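PDB 4MUQ: D,D-dipeptidase/D,D-carboxypeptidase from Enterococcus faecalis, which hydrolyses the D-Ala-D-Ala dipeptide as a zinc-dependent D,D-dipeptidase of vancomycin resistance, and is also assigned D,D-carboxypeptidase activity. Local coordinates for residues T149-R154 / H168-G173. Residues are numbered along the deposited sequence; the frame is centred on the assembly and turned at random.
Sequences TQRYAR and HFRYVG. With ZN (zinc ion), chain B; LY0 ((2R)-3-[(R)-[(1R)-1-aminoethyl](hydroxy)phosphoryl]-2-methylpropanoic acid), chain C; 2D8 ((2R)-3-[(R)-[(1S)-1-aminoethyl](hydroxy)phosphoryl]-2-methylpropanoic acid), chain D.
Y152 CE2 sits over one face of the H168 imidazole, about above its centre and 3.6 Å from H168 CD2. The two rings meet obliquely, with their planes inclined at 49°. R151 CB also touches the imidazole, 3.4 Å from H168 CD2. H168 carries CG anti to its backbone N (chi1 178°), which brings the ring up to R151 and Y152, and H168 ND1 binds the zinc ion at 2.1 Å. H108 and D115 are the other protein ligands of the metal. H168 NE2 is hydrogen-bonded to E107, which probably helps to fix the rotation of the ring. The phosphinate analogue, modelled as two overlapping diastereomers, also binds the zinc through its oxygens O31 and O32. Y152 reaches the analogue as well, with Y152 OH 3.7 Å from its methyl C7.

Strands 148-150 and 168-171 are antiparallel neighbours in the four-stranded sheet of the hedgehog/DD-peptidase fold, with 148-150 at one edge of it. T149 and R170 form a hydrogen-bonded pair, N to O at 2.9 Å in both directions. Q150 and F169 form the next, non-hydrogen-bonded pair. Beyond it, R151 N gives an almost straight bond to H168 O (3.1 Å, 178°). A water accepts from Y152 N and donates to the same H168 O, so this carbonyl takes two bonds.

Q150 CG lies over one face of the F169 ring, while Q150 CB comes 3.7 Å from F169 CE1. The Q150 amide binds R140 and Y132. R151 and R170 run side by side on the other face of the sheet, both chains bent at chi2. R151 CD meets R170 CB, and both guanidinium groups form salt bridges to E107. R151 CG packs over the centre of the Y152 ring, on one face.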
loop_
_atom_site.group_PDB
_atom_site.type_symbol
_atom_site.label_atom_id
_atom_site.label_comp_id
_atom_site.label_asym_id
_atom_site.label_seq_id
_atom_site.Cartn_x
_atom_site.Cartn_y
_atom_site.Cartn_z
ATOM N N THR A 149 -6.075 -0.635 1.367
ATOM C CA THR A 149 -6.741 0.609 1.737
ATOM C C THR A 149 -7.015 1.423 0.470
ATOM O O THR A 149 -6.219 1.384 -0.470
ATOM C CB THR A 149 -5.887 1.427 2.759
ATOM O OG1 THR A 149 -6.680 2.472 3.334
ATOM C CG2 THR A 149 -4.627 2.025 2.118
ATOM N N GLN A 150 -8.114 2.165 0.431
ATOM C CA GLN A 150 -8.297 3.102 -0.674
ATOM C C GLN A 150 -7.391 4.295 -0.382
ATOM O O GLN A 150 -7.500 4.950 0.660
ATOM C CB GLN A 150 -9.740 3.551 -0.803
ATOM C CG GLN A 150 -9.963 4.391 -2.048
ATOM C CD GLN A 150 -11.348 4.960 -2.115
ATOM O OE1 GLN A 150 -12.313 4.352 -1.641
ATOM N NE2 GLN A 150 -11.462 6.148 -2.685
ATOM N N ARG A 151 -6.480 4.561 -1.297
ATOM C CA ARG A 151 -5.344 5.423 -1.003
ATOM C C ARG A 151 -5.651 6.912 -0.935
ATOM O O ARG A 151 -5.100 7.618 -0.067
ATOM C CB ARG A 151 -4.237 5.151 -2.016
ATOM C CG ARG A 151 -2.939 5.915 -1.775
ATOM C CD ARG A 151 -2.320 5.515 -0.451
ATOM N NE ARG A 151 -1.036 6.178 -0.221
ATOM C CZ ARG A 151 -0.894 7.374 0.343
ATOM N NH1 ARG A 151 -1.954 8.080 0.710
ATOM N NH2 ARG A 151 0.326 7.865 0.524
ATOM N N TYR A 152 -6.518 7.390 -1.833
ATOM C CA TYR A 152 -6.686 8.818 -2.067
ATOM C C TYR A 152 -8.132 9.225 -1.876
ATOM O O TYR A 152 -8.952 9.168 -2.800
ATOM C CB TYR A 152 -6.203 9.179 -3.485
ATOM C CG TYR A 152 -4.752 8.834 -3.749
ATOM C CD1 TYR A 152 -3.725 9.405 -3.001
ATOM C CD2 TYR A 152 -4.399 7.937 -4.750
ATOM C CE1 TYR A 152 -2.399 9.079 -3.227
ATOM C CE2 TYR A 152 -3.064 7.617 -4.995
ATOM C CZ TYR A 152 -2.066 8.191 -4.226
ATOM O OH TYR A 152 -0.736 7.877 -4.441
ATOM N N ALA A 153 -8.457 9.632 -0.655
ATOM C CA ALA A 153 -9.810 10.053 -0.327
ATOM C C ALA A 153 -10.020 11.542 -0.577
ATOM O O ALA A 153 -9.078 12.336 -0.495
ATOM C CB ALA A 153 -10.104 9.727 1.136
ATOM N N ARG A 154 -11.261 11.936 -0.856
ATOM C CA ARG A 154 -11.573 13.344 -1.054
ATOM C C ARG A 154 -11.197 14.193 0.167
ATOM O O ARG A 154 -10.668 15.299 0.024
ATOM C CB ARG A 154 -13.056 13.528 -1.411
ATOM C CG ARG A 154 -13.448 14.967 -1.702
ATOM C CD ARG A 154 -14.909 15.066 -2.109
ATOM N NE ARG A 154 -15.767 14.436 -1.109
ATOM C CZ ARG A 154 -17.067 14.218 -1.255
ATOM N NH1 ARG A 154 -17.678 14.580 -2.367
ATOM N NH2 ARG A 154 -17.753 13.631 -0.279
ATOM N N HIS A 168 -8.025 3.567 -6.868
ATOM C CA HIS A 168 -6.637 3.233 -6.541
ATOM C C HIS A 168 -6.502 2.661 -5.134
ATOM O O HIS A 168 -6.819 3.329 -4.138
ATOM C CB HIS A 168 -5.749 4.475 -6.739
ATOM C CG HIS A 168 -4.307 4.266 -6.392
ATOM N ND1 HIS A 168 -3.294 4.336 -7.330
ATOM C CD2 HIS A 168 -3.705 4.053 -5.200
ATOM C CE1 HIS A 168 -2.132 4.149 -6.725
ATOM N NE2 HIS A 168 -2.356 3.985 -5.433
ATOM N N PHE A 169 -6.016 1.423 -5.058
ATOM C CA PHE A 169 -5.897 0.732 -3.771
ATOM C C PHE A 169 -4.456 0.377 -3.490
ATOM O O PHE A 169 -3.709 -0.008 -4.384
ATOM C CB PHE A 169 -6.797 -0.515 -3.753
ATOM C CG PHE A 169 -8.246 -0.173 -3.704
ATOM C CD1 PHE A 169 -8.909 -0.121 -2.486
ATOM C CD2 PHE A 169 -8.928 0.186 -4.854
ATOM C CE1 PHE A 169 -10.252 0.235 -2.410
ATOM C CE2 PHE A 169 -10.266 0.555 -4.790
ATOM C CZ PHE A 169 -10.928 0.577 -3.559
ATOM N N ARG A 170 -4.071 0.522 -2.228
ATOM C CA ARG A 170 -2.697 0.284 -1.797
ATOM C C ARG A 170 -2.657 -0.830 -0.762
ATOM O O ARG A 170 -3.431 -0.808 0.206
ATOM C CB ARG A 170 -2.126 1.582 -1.205
ATOM C CG ARG A 170 -0.869 1.422 -0.339
ATOM C CD ARG A 170 0.346 0.927 -1.101
ATOM N NE ARG A 170 1.392 0.593 -0.135
ATOM C CZ ARG A 170 2.306 1.447 0.311
ATOM N NH1 ARG A 170 2.361 2.687 -0.152
ATOM N NH2 ARG A 170 3.186 1.046 1.230
ATOM N N TYR A 171 -1.791 -1.816 -0.980
ATOM C CA TYR A 171 -1.572 -2.851 0.021
ATOM C C TYR A 171 -0.585 -2.355 1.069
ATOM O O TYR A 171 0.547 -1.979 0.731
ATOM C CB TYR A 171 -1.024 -4.108 -0.633
ATOM C CG TYR A 171 -0.837 -5.253 0.328
ATOM C CD1 TYR A 171 -1.909 -6.045 0.688
ATOM C CD2 TYR A 171 0.411 -5.532 0.869
ATOM C CE1 TYR A 171 -1.746 -7.100 1.565
ATOM C CE2 TYR A 171 0.590 -6.597 1.742
ATOM C CZ TYR A 171 -0.498 -7.371 2.084
ATOM O OH TYR A 171 -0.351 -8.430 2.958
ATOM N N VAL A 172 -1.010 -2.378 2.337
ATOM C CA VAL A 172 -0.124 -2.091 3.474
ATOM C C VAL A 172 0.014 -3.301 4.382
ATOM O O VAL A 172 0.903 -3.342 5.242
ATOM C CB VAL A 172 -0.601 -0.885 4.309
ATOM C CG1 VAL A 172 -0.434 0.404 3.519
ATOM C CG2 VAL A 172 -2.046 -1.068 4.764
ATOM N N GLY A 173 -0.856 -4.289 4.202
ATOM C CA GLY A 173 -0.868 -5.462 5.051
ATOM C C GLY A 173 -1.809 -5.340 6.235
ATOM O O GLY A 173 -2.073 -4.242 6.731
HETATM ZN ZN ZN B . -3.297 4.092 -9.393
HETATM P P LY0 C . -3.149 6.641 -10.687
HETATM C C1 LY0 C . -2.555 7.520 -13.091
HETATM N N1 LY0 C . -4.653 8.159 -12.278
HETATM C C2 LY0 C . -3.784 7.051 -12.340
HETATM C C4 LY0 C . -2.391 8.101 -9.920
HETATM C C5 LY0 C . -1.378 7.784 -8.861
HETATM C C6 LY0 C . -0.047 7.431 -9.505
HETATM C C7 LY0 C . -1.265 8.983 -7.935
HETATM O O31 LY0 C . -2.052 5.562 -10.833
HETATM O O32 LY0 C . -4.288 5.994 -9.833
HETATM O O61 LY0 C . 0.650 6.619 -8.919
HETATM O O62 LY0 C . 0.282 7.985 -10.540
HETATM C C4 2D8 D . -2.390 8.101 -9.909
HETATM C C5 2D8 D . -1.376 7.784 -8.857
HETATM C C6 2D8 D . -0.046 7.430 -9.505
HETATM C C7 2D8 D . -1.263 8.984 -7.934
HETATM N N1 2D8 D . -4.555 6.099 -12.854
HETATM P P 2D8 D . -3.150 6.645 -10.680
HETATM C C1 2D8 D . -2.588 7.520 -13.099
HETATM C C2 2D8 D . -3.817 7.155 -12.289
HETATM O O31 2D8 D . -2.051 5.571 -10.850
HETATM O O32 2D8 D . -4.290 5.993 -9.833
HETATM O O61 2D8 D . 0.651 6.619 -8.919
HETATM O O62 2D8 D . 0.282 7.985 -10.540
HETATM O O HOH W 1 -7.452 6.003 -4.076
#